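PbSGBP-B lipoprotein (Prevotella bryantii B14, PDB 6D2Y) probably binds polysaccharide at the bacterial cell surface as a lipoprotein of a polysaccharide utilization locus, and carries a magnesium ion in its C-terminal domain. Local coordinates at residues F315-P320 with P447-D452; I77-Q82 with L96-P101; W362-N367 with L404-N409; V168-T173 with Q197-V202. One frame throughout, in Å; residues are numbered along the deposited sequence.

From the N terminus, contact 2 comes first: it closes a short loop and packs strand 95-99, with the residues just after it, against strand 74-79 of the facing sheet in the N-terminal sandwich. Contact 4 follows, within the IPT/TIG range, joining the hairpin turn after strand 165-168 to strand 200-205. Contact 1 closes a much longer loop in the glycan-binding domain, pairing strand 311-318 with the last strand, 449-458. Contact 3 falls entirely within that excursion and brings together two loops, its centre about 25 Å from that of contact 1. Contacts 2 and 1 lie on opposite sides of the chain's centre, about 50 Å apart between centres.

Contact 1: residues F315-P320 with P447-D452; sequences FEMLIP and PIIKID. With MG (magnesium ion), chain B.
F315-L318 and I449-D452 are neighbouring antiparallel strands in a sheet of the glycan-binding domain's beta sandwich. Four backbone hydrogen bonds join them: E316 and D452 form one hydrogen-bonded pair, L318 and K450 the next, and M317 faces I451 between them as a non-hydrogen-bonded pair. The bond from K450 N to L318 O spans 2.8 Å and is nearly straight, at 175°.

On the face carrying F315, M317, I449 and I451, the contact is apolar. Selenomethionine 317 has CG anti to its backbone N (chi1 178°) and an extended chain beyond, which carries CE across to I449, 3.4 Å from I449 CG2, a tight fit. I319 runs alongside I449 in the same direction, its CD1 3.9 Å from I449 CG1, while CG2 of I451 comes 3.9 Å from CD2 of the F315 ring. Past the paired strands, the ring of P320 crosses I448 at about a right angle. M330 of strand 330-335 touches both M317 and I449, so this face looks into the sandwich.

The other face is more polar. L318 and K450 meet through their CB atoms, and the extended lysine carries NZ to T252. E316 OE2 bonds to T394, and OE1 is shared by R455, in a salt bridge, and N453 ND2. D452 belongs to the magnesium site: D227 binds through OD2, D225, S255 and N257 through backbone oxygens, and a water also binds; the D452 carboxylate grips the ion through both oxygens, with OD1 at 2.4 Å and OD2 at 2.6 Å from the magnesium.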
loop_
_atom_site.group_PDB
_atom_site.type_symbol
_atom_site.label_atom_id
_atom_site.label_comp_id
_atom_site.label_asym_id
_atom_site.label_seq_id
_atom_site.Cartn_x
_atom_site.Cartn_y
_atom_site.Cartn_z
ATOM N N PHE A 315 -4.323 9.220 -2.079
ATOM C CA PHE A 315 -4.719 10.541 -1.611
ATOM C C PHE A 315 -4.464 10.613 -0.113
ATOM O O PHE A 315 -4.395 9.588 0.571
ATOM C CB PHE A 315 -6.192 10.845 -1.925
ATOM C CG PHE A 315 -7.172 9.913 -1.259
ATOM C CD1 PHE A 315 -7.574 8.744 -1.886
ATOM C CD2 PHE A 315 -7.706 10.217 -0.013
ATOM C CE1 PHE A 315 -8.482 7.889 -1.279
ATOM C CE2 PHE A 315 -8.610 9.367 0.598
ATOM C CZ PHE A 315 -8.999 8.202 -0.037
ATOM N N GLU A 316 -4.321 11.836 0.387
ATOM C CA GLU A 316 -4.227 12.087 1.816
ATOM C C GLU A 316 -5.596 12.484 2.354
ATOM O O GLU A 316 -6.375 13.163 1.680
ATOM C CB GLU A 316 -3.200 13.179 2.124
ATOM C CG GLU A 316 -1.773 12.669 2.278
ATOM C CD GLU A 316 -1.130 12.312 0.950
ATOM O OE1 GLU A 316 -1.278 13.091 -0.011
ATOM O OE2 GLU A 316 -0.471 11.254 0.865
HETATM N N MSE A 317 -5.883 12.052 3.578
HETATM C CA MSE A 317 -7.230 12.162 4.130
HETATM C C MSE A 317 -7.222 12.535 5.610
HETATM O O MSE A 317 -6.421 12.017 6.391
HETATM C CB MSE A 317 -7.975 10.841 3.915
HETATM C CG MSE A 317 -9.392 10.752 4.469
HETATM SE SE MSE A 317 -10.005 8.918 4.217
HETATM C CE MSE A 317 -11.886 9.062 4.621
ATOM N N LEU A 318 -8.118 13.444 5.988
ATOM C CA LEU A 318 -8.276 13.865 7.372
ATOM C C LEU A 318 -9.724 13.668 7.783
ATOM O O LEU A 318 -10.638 14.148 7.104
ATOM C CB LEU A 318 -7.868 15.334 7.563
ATOM C CG LEU A 318 -7.450 15.799 8.966
ATOM C CD1 LEU A 318 -6.848 17.188 8.904
ATOM C CD2 LEU A 318 -8.604 15.789 9.958
ATOM N N ILE A 319 -9.926 12.964 8.893
ATOM C CA ILE A 319 -11.232 12.865 9.540
ATOM C C ILE A 319 -11.085 13.361 10.972
ATOM O O ILE A 319 -10.370 12.735 11.769
ATOM C CB ILE A 319 -11.777 11.430 9.515
ATOM C CG1 ILE A 319 -11.987 10.950 8.079
ATOM C CG2 ILE A 319 -13.079 11.348 10.295
ATOM C CD1 ILE A 319 -12.633 9.586 8.002
ATOM N N PRO A 320 -11.725 14.470 11.341
ATOM C CA PRO A 320 -11.617 14.957 12.721
ATOM C C PRO A 320 -12.162 13.942 13.715
ATOM O O PRO A 320 -13.097 13.193 13.427
ATOM C CB PRO A 320 -12.458 16.239 12.712
ATOM C CG PRO A 320 -12.488 16.663 11.280
ATOM C CD PRO A 320 -12.489 15.392 10.486
ATOM N N PRO A 447 -20.140 12.747 9.528
ATOM C CA PRO A 447 -18.730 12.630 9.154
ATOM C C PRO A 447 -18.217 13.849 8.406
ATOM O O PRO A 447 -18.938 14.501 7.647
ATOM C CB PRO A 447 -18.716 11.391 8.254
ATOM C CG PRO A 447 -20.057 11.417 7.598
ATOM C CD PRO A 447 -21.020 12.014 8.600
ATOM N N ILE A 448 -16.945 14.152 8.647
ATOM C CA ILE A 448 -16.206 15.174 7.916
ATOM C C ILE A 448 -14.963 14.507 7.348
ATOM O O ILE A 448 -14.118 14.011 8.104
ATOM C CB ILE A 448 -15.826 16.367 8.805
ATOM C CG1 ILE A 448 -17.065 17.201 9.142
ATOM C CG2 ILE A 448 -14.771 17.223 8.114
ATOM C CD1 ILE A 448 -16.749 18.563 9.744
ATOM N N ILE A 449 -14.858 14.482 6.024
ATOM C CA ILE A 449 -13.744 13.846 5.333
ATOM C C ILE A 449 -13.084 14.893 4.456
ATOM O O ILE A 449 -13.676 15.357 3.472
ATOM C CB ILE A 449 -14.188 12.636 4.501
ATOM C CG1 ILE A 449 -14.724 11.533 5.411
ATOM C CG2 ILE A 449 -13.043 12.144 3.628
ATOM C CD1 ILE A 449 -15.503 10.472 4.678
ATOM N N LYS A 450 -11.863 15.268 4.808
ATOM C CA LYS A 450 -11.077 16.199 4.020
ATOM C C LYS A 450 -10.078 15.415 3.185
ATOM O O LYS A 450 -9.370 14.551 3.705
ATOM C CB LYS A 450 -10.379 17.214 4.922
ATOM C CG LYS A 450 -11.362 17.984 5.788
ATOM C CD LYS A 450 -10.686 19.047 6.636
ATOM C CE LYS A 450 -11.719 19.819 7.444
ATOM N NZ LYS A 450 -11.081 20.773 8.389
ATOM N N ILE A 451 -10.040 15.703 1.890
ATOM C CA ILE A 451 -9.226 14.954 0.946
ATOM C C ILE A 451 -8.333 15.931 0.201
ATOM O O ILE A 451 -8.765 17.029 -0.169
ATOM C CB ILE A 451 -10.110 14.146 -0.031
ATOM C CG1 ILE A 451 -10.827 13.026 0.718
ATOM C CG2 ILE A 451 -9.289 13.581 -1.179
ATOM C CD1 ILE A 451 -11.927 12.354 -0.077
ATOM N N ASP A 452 -7.079 15.539 -0.003
ATOM C CA ASP A 452 -6.184 16.303 -0.854
ATOM C C ASP A 452 -5.198 15.335 -1.498
ATOM O O ASP A 452 -5.004 14.212 -1.028
ATOM C CB ASP A 452 -5.478 17.413 -0.055
ATOM C CG ASP A 452 -4.593 18.288 -0.920
ATOM O OD1 ASP A 452 -3.497 18.674 -0.461
ATOM O OD2 ASP A 452 -4.990 18.579 -2.066
HETATM MG MG MG B . -3.755 20.765 -1.612
HETATM O O HOH W 1 -2.024 19.875 -2.137
#

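Contact 2: residues I77-Q82 with L96-P101; sequences ILFNDQ and LIVSVP
F79 and I77 pack against L96, V98, V100 and P101 across the interior of a beta sandwich: strand 74-79 belongs to one sheet and strand 95-99 to the other. The strand segments run 9.7 Å apart at closest approach, with 44° between their directions, and no hydrogen bond joins the two segments.

Aliphatic contacts lead at one end. I77 and L96 reach toward each other tip to tip, with I77 CD1 3.7 Å from L96 CD2. V98 CG1 lies farther from the same I77 methyl.

Aromatic contacts centre on F79. CG stands beside the backbone N and anti to the carbonyl carbon (chi1 -72°), directing the ring toward the second segment. V100 covers one face in a CH-pi contact, its CG1 4.3 Å from the ring centroid and 19° off the normal; CG1 lies by CG and CD2 of the ring, and CG2 by CE2 and CZ. V98 CG1 approaches the ring edge, 4.2 Å from F79 CE1. I64 and M112, from the two sheets, also touch F79.

Proline contacts complete the set. P101 crosses F79 at about a right angle, bringing its CD 3.5 Å from F79 CD1, and packs its CB and CG against Q82 CB.

Polar bonds hold the type II' turn F79-Q82: two backbone bonds link its end residues, and Q82 NE2 donates to D81 OD1 at 2.9 Å, meeting that oxygen from above the carboxylate plane.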
loop_
_atom_site.group_PDB
_atom_site.type_symbol
_atom_site.label_atom_id
_atom_site.label_comp_id
_atom_site.label_asym_id
_atom_site.label_seq_id
_atom_site.Cartn_x
_atom_site.Cartn_y
_atom_site.Cartn_z
ATOM N N ILE A 77 23.333 -28.381 17.354
ATOM C CA ILE A 77 23.663 -27.435 16.297
ATOM C C ILE A 77 22.802 -26.197 16.493
ATOM O O ILE A 77 21.578 -26.306 16.627
ATOM C CB ILE A 77 23.426 -28.035 14.896
ATOM C CG1 ILE A 77 24.456 -29.123 14.585
ATOM C CG2 ILE A 77 23.467 -26.953 13.832
ATOM C CD1 ILE A 77 24.329 -29.713 13.189
ATOM N N LEU A 78 23.429 -25.026 16.510
ATOM C CA LEU A 78 22.707 -23.763 16.489
ATOM C C LEU A 78 23.072 -22.987 15.238
ATOM O O LEU A 78 24.256 -22.817 14.932
ATOM C CB LEU A 78 23.018 -22.913 17.713
ATOM C CG LEU A 78 22.446 -23.435 19.018
ATOM C CD1 LEU A 78 23.578 -24.149 19.719
ATOM C CD2 LEU A 78 21.896 -22.278 19.878
ATOM N N PHE A 79 22.053 -22.520 14.525
ATOM C CA PHE A 79 22.212 -21.528 13.471
ATOM C C PHE A 79 22.014 -20.156 14.105
ATOM O O PHE A 79 20.901 -19.817 14.524
ATOM C CB PHE A 79 21.199 -21.777 12.359
ATOM C CG PHE A 79 21.499 -22.987 11.530
ATOM C CD1 PHE A 79 21.074 -24.246 11.926
ATOM C CD2 PHE A 79 22.205 -22.865 10.348
ATOM C CE1 PHE A 79 21.349 -25.362 11.153
ATOM C CE2 PHE A 79 22.483 -23.974 9.572
ATOM C CZ PHE A 79 22.055 -25.223 9.974
ATOM N N ASN A 80 23.094 -19.375 14.186
ATOM C CA ASN A 80 23.112 -18.106 14.923
ATOM C C ASN A 80 22.721 -18.418 16.362
ATOM O O ASN A 80 23.441 -19.189 17.020
ATOM C CB ASN A 80 22.236 -17.079 14.204
ATOM C CG ASN A 80 22.649 -16.872 12.767
ATOM O OD1 ASN A 80 23.701 -16.288 12.481
ATOM N ND2 ASN A 80 21.814 -17.338 11.849
ATOM N N ASP A 81 21.619 -17.882 16.881
ATOM C CA ASP A 81 21.164 -18.177 18.231
ATOM C C ASP A 81 19.975 -19.129 18.248
ATOM O O ASP A 81 19.340 -19.299 19.293
ATOM C CB ASP A 81 20.809 -16.880 18.960
ATOM C CG ASP A 81 19.830 -16.018 18.175
ATOM O OD1 ASP A 81 19.361 -16.462 17.107
ATOM O OD2 ASP A 81 19.535 -14.891 18.624
ATOM N N GLN A 82 19.656 -19.747 17.115
ATOM C CA GLN A 82 18.504 -20.629 16.995
ATOM C C GLN A 82 18.979 -22.075 17.009
ATOM O O GLN A 82 19.781 -22.477 16.160
ATOM C CB GLN A 82 17.724 -20.328 15.717
ATOM C CG GLN A 82 17.238 -18.892 15.621
ATOM C CD GLN A 82 16.335 -18.503 16.776
ATOM O OE1 GLN A 82 15.377 -19.208 17.094
ATOM N NE2 GLN A 82 16.643 -17.381 17.415
ATOM N N LEU A 96 25.548 -35.425 7.937
ATOM C CA LEU A 96 24.521 -35.006 8.881
ATOM C C LEU A 96 23.521 -34.144 8.128
ATOM O O LEU A 96 23.907 -33.164 7.480
ATOM C CB LEU A 96 25.120 -34.233 10.065
ATOM C CG LEU A 96 24.210 -33.834 11.235
ATOM C CD1 LEU A 96 25.034 -33.652 12.493
ATOM C CD2 LEU A 96 23.422 -32.564 10.957
ATOM N N ILE A 97 22.243 -34.507 8.216
ATOM C CA ILE A 97 21.165 -33.792 7.544
ATOM C C ILE A 97 20.329 -33.100 8.612
ATOM O O ILE A 97 19.762 -33.759 9.493
ATOM C CB ILE A 97 20.316 -34.734 6.676
ATOM C CG1 ILE A 97 21.172 -35.335 5.561
ATOM C CG2 ILE A 97 19.119 -33.994 6.088
ATOM C CD1 ILE A 97 20.450 -36.369 4.720
ATOM N N VAL A 98 20.277 -31.771 8.547
ATOM C CA VAL A 98 19.552 -30.950 9.508
ATOM C C VAL A 98 18.855 -29.826 8.753
ATOM O O VAL A 98 19.324 -29.367 7.708
ATOM C CB VAL A 98 20.498 -30.391 10.600
ATOM C CG1 VAL A 98 21.533 -29.447 9.996
ATOM C CG2 VAL A 98 19.715 -29.700 11.711
ATOM N N SER A 99 17.716 -29.394 9.279
ATOM C CA SER A 99 16.959 -28.296 8.695
ATOM C C SER A 99 17.195 -27.019 9.493
ATOM O O SER A 99 17.235 -27.043 10.728
ATOM C CB SER A 99 15.464 -28.618 8.646
ATOM O OG SER A 99 15.253 -29.987 8.346
ATOM N N VAL A 100 17.354 -25.911 8.780
ATOM C CA VAL A 100 17.565 -24.612 9.428
ATOM C C VAL A 100 16.308 -24.234 10.204
ATOM O O VAL A 100 15.192 -24.378 9.673
ATOM C CB VAL A 100 17.910 -23.549 8.385
ATOM C CG1 VAL A 100 18.329 -22.249 9.055
ATOM C CG2 VAL A 100 19.013 -24.048 7.461
ATOM N N PRO A 101 16.426 -23.771 11.449
ATOM C CA PRO A 101 15.235 -23.376 12.208
ATOM C C PRO A 101 14.453 -22.279 11.499
ATOM O O PRO A 101 14.976 -21.538 10.665
ATOM C CB PRO A 101 15.811 -22.878 13.539
ATOM C CG PRO A 101 17.115 -23.584 13.667
ATOM C CD PRO A 101 17.650 -23.703 12.268
#

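Contact 3: residues W362-N367 with L404-N409; sequences WFHAQN and LEFDGN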
loop_
_atom_site.group_PDB
_atom_site.type_symbol
_atom_site.label_atom_id
_atom_site.label_comp_id
_atom_site.label_asym_id
_atom_site.label_seq_id
_atom_site.Cartn_x
_atom_site.Cartn_y
_atom_site.Cartn_z
ATOM N N TRP A 362 -25.079 6.680 -14.089
ATOM C CA TRP A 362 -24.025 5.909 -14.738
ATOM C C TRP A 362 -23.269 5.023 -13.756
ATOM O O TRP A 362 -22.738 3.980 -14.152
ATOM C CB TRP A 362 -23.060 6.849 -15.459
ATOM C CG TRP A 362 -22.242 7.690 -14.536
ATOM C CD1 TRP A 362 -22.624 8.849 -13.926
ATOM C CD2 TRP A 362 -20.898 7.437 -14.113
ATOM N NE1 TRP A 362 -21.599 9.334 -13.150
ATOM C CE2 TRP A 362 -20.528 8.485 -13.247
ATOM C CE3 TRP A 362 -19.970 6.426 -14.382
ATOM C CZ2 TRP A 362 -19.271 8.552 -12.650
ATOM C CZ3 TRP A 362 -18.725 6.494 -13.785
ATOM C CH2 TRP A 362 -18.386 7.549 -12.932
ATOM N N PHE A 363 -23.203 5.410 -12.483
ATOM C CA PHE A 363 -22.511 4.603 -11.487
ATOM C C PHE A 363 -23.428 3.616 -10.777
ATOM O O PHE A 363 -22.960 2.880 -9.902
ATOM C CB PHE A 363 -21.805 5.502 -10.459
ATOM C CG PHE A 363 -22.718 6.457 -9.742
ATOM C CD1 PHE A 363 -23.366 6.077 -8.579
ATOM C CD2 PHE A 363 -22.911 7.742 -10.220
ATOM C CE1 PHE A 363 -24.202 6.956 -7.915
ATOM C CE2 PHE A 363 -23.745 8.624 -9.559
ATOM C CZ PHE A 363 -24.389 8.231 -8.405
ATOM N N HIS A 364 -24.710 3.569 -11.133
ATOM C CA HIS A 364 -25.625 2.564 -10.598
ATOM C C HIS A 364 -26.607 2.126 -11.683
ATOM O O HIS A 364 -27.823 2.094 -11.489
ATOM C CB HIS A 364 -26.339 3.075 -9.344
ATOM C CG HIS A 364 -27.316 4.181 -9.598
ATOM N ND1 HIS A 364 -28.675 3.968 -9.676
ATOM C CD2 HIS A 364 -27.134 5.512 -9.768
ATOM C CE1 HIS A 364 -29.288 5.117 -9.895
ATOM N NE2 HIS A 364 -28.375 6.071 -9.953
ATOM N N ALA A 365 -26.071 1.750 -12.842
ATOM C CA ALA A 365 -26.871 1.372 -13.997
ATOM C C ALA A 365 -27.086 -0.133 -14.108
ATOM O O ALA A 365 -27.614 -0.597 -15.124
ATOM C CB ALA A 365 -26.225 1.900 -15.279
ATOM N N GLN A 366 -26.690 -0.902 -13.089
ATOM C CA GLN A 366 -26.840 -2.361 -13.088
ATOM C C GLN A 366 -26.183 -2.992 -14.314
ATOM O O GLN A 366 -26.722 -3.911 -14.931
ATOM C CB GLN A 366 -28.314 -2.766 -12.995
ATOM C CG GLN A 366 -28.734 -3.277 -11.629
ATOM C CD GLN A 366 -30.185 -3.715 -11.585
ATOM O OE1 GLN A 366 -30.503 -4.800 -11.101
ATOM N NE2 GLN A 366 -31.074 -2.869 -12.092
ATOM N N ASN A 367 -24.995 -2.496 -14.666
ATOM C CA ASN A 367 -24.271 -2.982 -15.836
ATOM C C ASN A 367 -22.933 -3.617 -15.470
ATOM O O ASN A 367 -22.075 -3.778 -16.340
ATOM C CB ASN A 367 -24.060 -1.851 -16.846
ATOM C CG ASN A 367 -23.137 -0.764 -16.325
ATOM O OD1 ASN A 367 -22.950 -0.616 -15.117
ATOM N ND2 ASN A 367 -22.554 0.002 -17.239
ATOM N N LEU A 404 -15.814 -3.940 -7.753
ATOM C CA LEU A 404 -17.111 -4.101 -7.115
ATOM C C LEU A 404 -18.133 -3.230 -7.834
ATOM O O LEU A 404 -17.790 -2.388 -8.666
ATOM C CB LEU A 404 -17.048 -3.746 -5.623
ATOM C CG LEU A 404 -16.439 -4.789 -4.680
ATOM C CD1 LEU A 404 -14.919 -4.795 -4.758
ATOM C CD2 LEU A 404 -16.895 -4.564 -3.248
ATOM N N GLU A 405 -19.401 -3.441 -7.510
ATOM C CA GLU A 405 -20.492 -2.697 -8.114
ATOM C C GLU A 405 -21.351 -2.088 -7.009
ATOM O O GLU A 405 -21.256 -2.474 -5.840
ATOM C CB GLU A 405 -21.309 -3.604 -9.067
ATOM C CG GLU A 405 -22.676 -3.100 -9.475
ATOM C CD GLU A 405 -22.655 -2.443 -10.845
ATOM O OE1 GLU A 405 -21.613 -2.517 -11.518
ATOM O OE2 GLU A 405 -23.670 -1.843 -11.253
ATOM N N PHE A 406 -22.255 -1.231 -7.378
ATOM C CA PHE A 406 -22.962 -0.397 -6.480
ATOM C C PHE A 406 -23.593 -1.109 -5.352
ATOM O O PHE A 406 -23.829 -0.537 -4.334
ATOM C CB PHE A 406 -24.017 0.270 -7.322
ATOM C CG PHE A 406 -24.822 1.278 -6.638
ATOM C CD1 PHE A 406 -24.286 2.454 -6.253
ATOM C CD2 PHE A 406 -26.129 1.088 -6.464
ATOM C CE1 PHE A 406 -25.058 3.396 -5.666
ATOM C CE2 PHE A 406 -26.904 2.013 -5.874
ATOM C CZ PHE A 406 -26.368 3.173 -5.469
ATOM N N ASP A 407 -24.006 -2.322 -5.560
ATOM C CA ASP A 407 -24.603 -3.124 -4.498
ATOM C C ASP A 407 -23.577 -3.867 -3.651
ATOM O O ASP A 407 -23.953 -4.469 -2.639
ATOM C CB ASP A 407 -25.598 -4.133 -5.086
ATOM C CG ASP A 407 -24.967 -5.040 -6.126
ATOM O OD1 ASP A 407 -23.781 -4.834 -6.463
ATOM O OD2 ASP A 407 -25.659 -5.964 -6.607
ATOM N N GLY A 408 -22.302 -3.848 -4.033
ATOM C CA GLY A 408 -21.262 -4.526 -3.291
ATOM C C GLY A 408 -20.842 -5.860 -3.866
ATOM O O GLY A 408 -19.820 -6.405 -3.433
ATOM N N ASN A 409 -21.592 -6.400 -4.820
ATOM C CA ASN A 409 -21.224 -7.659 -5.447
ATOM C C ASN A 409 -20.038 -7.450 -6.389
ATOM O O ASN A 409 -19.677 -6.324 -6.741
ATOM C CB ASN A 409 -22.418 -8.250 -6.196
ATOM C CG ASN A 409 -23.474 -8.812 -5.257
ATOM O OD1 ASN A 409 -23.303 -9.887 -4.679
ATOM N ND2 ASN A 409 -24.572 -8.081 -5.098
#
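Neither segment is regular helix or strand: the backbones come nearest at H364 and F406, whose CA atoms are 5.7 Å apart, with F406 in the type I turn E405-G408. F406 carries the contact. With CG anti to its backbone N (chi1 -175°), its ring turns a face to H364 CB, which sits over the ring centre in a CH-pi contact, 3.5 Å from the F406 centroid and only 9° off the normal. The imidazole is turned obliquely to the phenyl plane, at 36°, and H364 CD2 lies over one face of the F363 ring. F406 CE1 meets the edge of that ring, 4.3 Å from F363 CE1. Beyond the segments, Y433 meets F406 and W274 meets H364.

E405 bends at chi2 to bring its carboxylate near the other loop; OE2 remains 3.7 Å from Q366 N and is not bonded to it. Instead the Y433 hydroxyl hydrogen-bonds both E405 OE2 and Q366 N, bridging the loops. Where the turn ends, D407 OD1 accepts from N409 N in an Asx turn.

The direct contact between these loops of the glycan-binding domain is thus a hydrophobic and CH-pi one, while polar linkage is supplied by outside residues, the Y433 hydroxyl and R371.

Contact 4: residues V168-T173 with Q197-V202; sequences VGKDYT and QHEDIV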
loop_
_atom_site.group_PDB
_atom_site.type_symbol
_atom_site.label_atom_id
_atom_site.label_comp_id
_atom_site.label_asym_id
_atom_site.label_seq_id
_atom_site.Cartn_x
_atom_site.Cartn_y
_atom_site.Cartn_z
ATOM N N VAL A 168 17.134 8.177 1.087
ATOM C CA VAL A 168 16.277 8.910 0.165
ATOM C C VAL A 168 17.158 9.473 -0.938
ATOM O O VAL A 168 18.034 10.310 -0.679
ATOM C CB VAL A 168 15.494 10.023 0.876
ATOM C CG1 VAL A 168 14.649 10.795 -0.127
ATOM C CG2 VAL A 168 14.628 9.431 1.970
ATOM N N GLY A 169 16.933 9.011 -2.163
ATOM C CA GLY A 169 17.738 9.441 -3.286
ATOM C C GLY A 169 19.110 8.802 -3.301
ATOM O O GLY A 169 19.251 7.602 -3.045
ATOM N N LYS A 170 20.132 9.601 -3.589
ATOM C CA LYS A 170 21.487 9.103 -3.774
ATOM C C LYS A 170 22.509 9.693 -2.810
ATOM O O LYS A 170 23.570 9.089 -2.626
ATOM C CB LYS A 170 21.963 9.351 -5.222
ATOM C CG LYS A 170 22.109 10.832 -5.673
ATOM C CD LYS A 170 20.795 11.613 -5.639
ATOM C CE LYS A 170 20.963 13.044 -6.101
ATOM N NZ LYS A 170 19.742 13.831 -5.748
ATOM N N ASP A 171 22.225 10.837 -2.186
ATOM C CA ASP A 171 23.166 11.477 -1.277
ATOM C C ASP A 171 22.638 11.632 0.142
ATOM O O ASP A 171 23.374 12.125 1.006
ATOM C CB ASP A 171 23.572 12.859 -1.807
ATOM C CG ASP A 171 23.848 12.858 -3.295
ATOM O OD1 ASP A 171 23.196 13.636 -4.024
ATOM O OD2 ASP A 171 24.720 12.082 -3.736
ATOM N N TYR A 172 21.399 11.238 0.413
ATOM C CA TYR A 172 20.788 11.446 1.716
ATOM C C TYR A 172 20.563 10.120 2.428
ATOM O O TYR A 172 20.078 9.154 1.830
ATOM C CB TYR A 172 19.459 12.191 1.591
ATOM C CG TYR A 172 18.784 12.439 2.919
ATOM C CD1 TYR A 172 19.184 13.487 3.739
ATOM C CD2 TYR A 172 17.750 11.622 3.359
ATOM C CE1 TYR A 172 18.570 13.716 4.957
ATOM C CE2 TYR A 172 17.130 11.844 4.574
ATOM C CZ TYR A 172 17.545 12.891 5.369
ATOM O OH TYR A 172 16.933 13.117 6.580
ATOM N N THR A 173 20.909 10.089 3.713
ATOM C CA THR A 173 20.624 8.960 4.586
ATOM C C THR A 173 19.903 9.477 5.820
ATOM O O THR A 173 20.344 10.454 6.434
ATOM C CB THR A 173 21.903 8.220 4.992
ATOM O OG1 THR A 173 22.572 7.738 3.819
ATOM C CG2 THR A 173 21.571 7.040 5.896
ATOM N N GLN A 197 12.675 15.565 -1.490
ATOM C CA GLN A 197 11.326 15.346 -1.984
ATOM C C GLN A 197 11.369 14.748 -3.384
ATOM O O GLN A 197 12.338 14.932 -4.127
ATOM C CB GLN A 197 10.556 16.664 -2.002
ATOM C CG GLN A 197 10.152 17.131 -0.626
ATOM C CD GLN A 197 9.723 18.580 -0.608
ATOM O OE1 GLN A 197 9.080 19.058 -1.540
ATOM N NE2 GLN A 197 10.053 19.282 0.471
ATOM N N HIS A 198 10.309 14.012 -3.730
ATOM C CA HIS A 198 10.129 13.466 -5.076
ATOM C C HIS A 198 11.324 12.613 -5.505
ATOM O O HIS A 198 11.769 12.662 -6.655
ATOM C CB HIS A 198 9.874 14.584 -6.088
ATOM C CG HIS A 198 9.014 15.692 -5.563
ATOM N ND1 HIS A 198 9.523 16.922 -5.202
ATOM C CD2 HIS A 198 7.681 15.756 -5.337
ATOM C CE1 HIS A 198 8.539 17.695 -4.778
ATOM N NE2 HIS A 198 7.412 17.011 -4.850
ATOM N N GLU A 199 11.851 11.826 -4.572
ATOM C CA GLU A 199 12.975 10.946 -4.845
ATOM C C GLU A 199 12.687 9.563 -4.277
ATOM O O GLU A 199 11.836 9.391 -3.398
ATOM C CB GLU A 199 14.281 11.503 -4.265
ATOM C CG GLU A 199 14.720 12.814 -4.895
ATOM C CD GLU A 199 16.121 12.743 -5.466
ATOM O OE1 GLU A 199 17.067 13.192 -4.782
ATOM O OE2 GLU A 199 16.276 12.237 -6.598
ATOM N N ASP A 200 13.410 8.576 -4.794
ATOM C CA ASP A 200 13.179 7.195 -4.399
ATOM C C ASP A 200 13.622 6.961 -2.960
ATOM O O ASP A 200 14.648 7.481 -2.512
ATOM C CB ASP A 200 13.914 6.245 -5.344
ATOM C CG ASP A 200 13.614 6.528 -6.805
ATOM O OD1 ASP A 200 14.310 7.374 -7.405
ATOM O OD2 ASP A 200 12.674 5.910 -7.350
ATOM N N ILE A 201 12.832 6.174 -2.235
ATOM C CA ILE A 201 13.102 5.828 -0.846
ATOM C C ILE A 201 13.448 4.350 -0.785
ATOM O O ILE A 201 12.685 3.505 -1.270
ATOM C CB ILE A 201 11.900 6.152 0.055
ATOM C CG1 ILE A 201 11.613 7.651 0.015
ATOM C CG2 ILE A 201 12.160 5.694 1.481
ATOM C CD1 ILE A 201 10.401 8.045 0.792
ATOM N N VAL A 202 14.595 4.037 -0.190
ATOM C CA VAL A 202 15.109 2.676 -0.124
ATOM C C VAL A 202 15.324 2.307 1.338
ATOM O O VAL A 202 15.995 3.038 2.076
ATOM C CB VAL A 202 16.417 2.527 -0.924
ATOM C CG1 VAL A 202 16.971 1.118 -0.786
ATOM C CG2 VAL A 202 16.183 2.876 -2.389
#
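V168 and I201 lie side by side and point the same way, on neighbouring antiparallel strands of the IPT/TIG domain, an immunoglobulin-like E-set fold. They form a non-hydrogen-bonded pair with CA atoms 4.5 Å apart. V168 CG2 comes 4.0 Å from I201 CG1, and both residues are buried. I201 continues on to I166 of the same strand as V168 and to A212 of strand 208-215, so it touches the strands on both sides of its own.

K170 and E199 meet from the turn that follows strand 165-168 and from the loop leading into strand 200-205. E199 points at the other segment, whereas K170 starts off to the side and reaches it by the end of its chain. K170 has CG between its backbone N and carbonyl carbon (chi1 64°), and a further bend at chi2 swings the extended end of the chain across to the glutamate, whose own chain is bent at chi2. The two side chains meet at an oblique angle. D171 OD1 makes a long salt bridge to the same K170 NZ, making a small network at the exposed end of the hairpin.

Between these two pairs, G169 N donates to D200 O at 2.8 Å, a nearly straight bond of 168°. V168 CA makes a CA-H...O contact with that same oxygen. In the salt bridge, E199 OE1 receives K170 NZ, 2.9 Å away, on its syn lone pair.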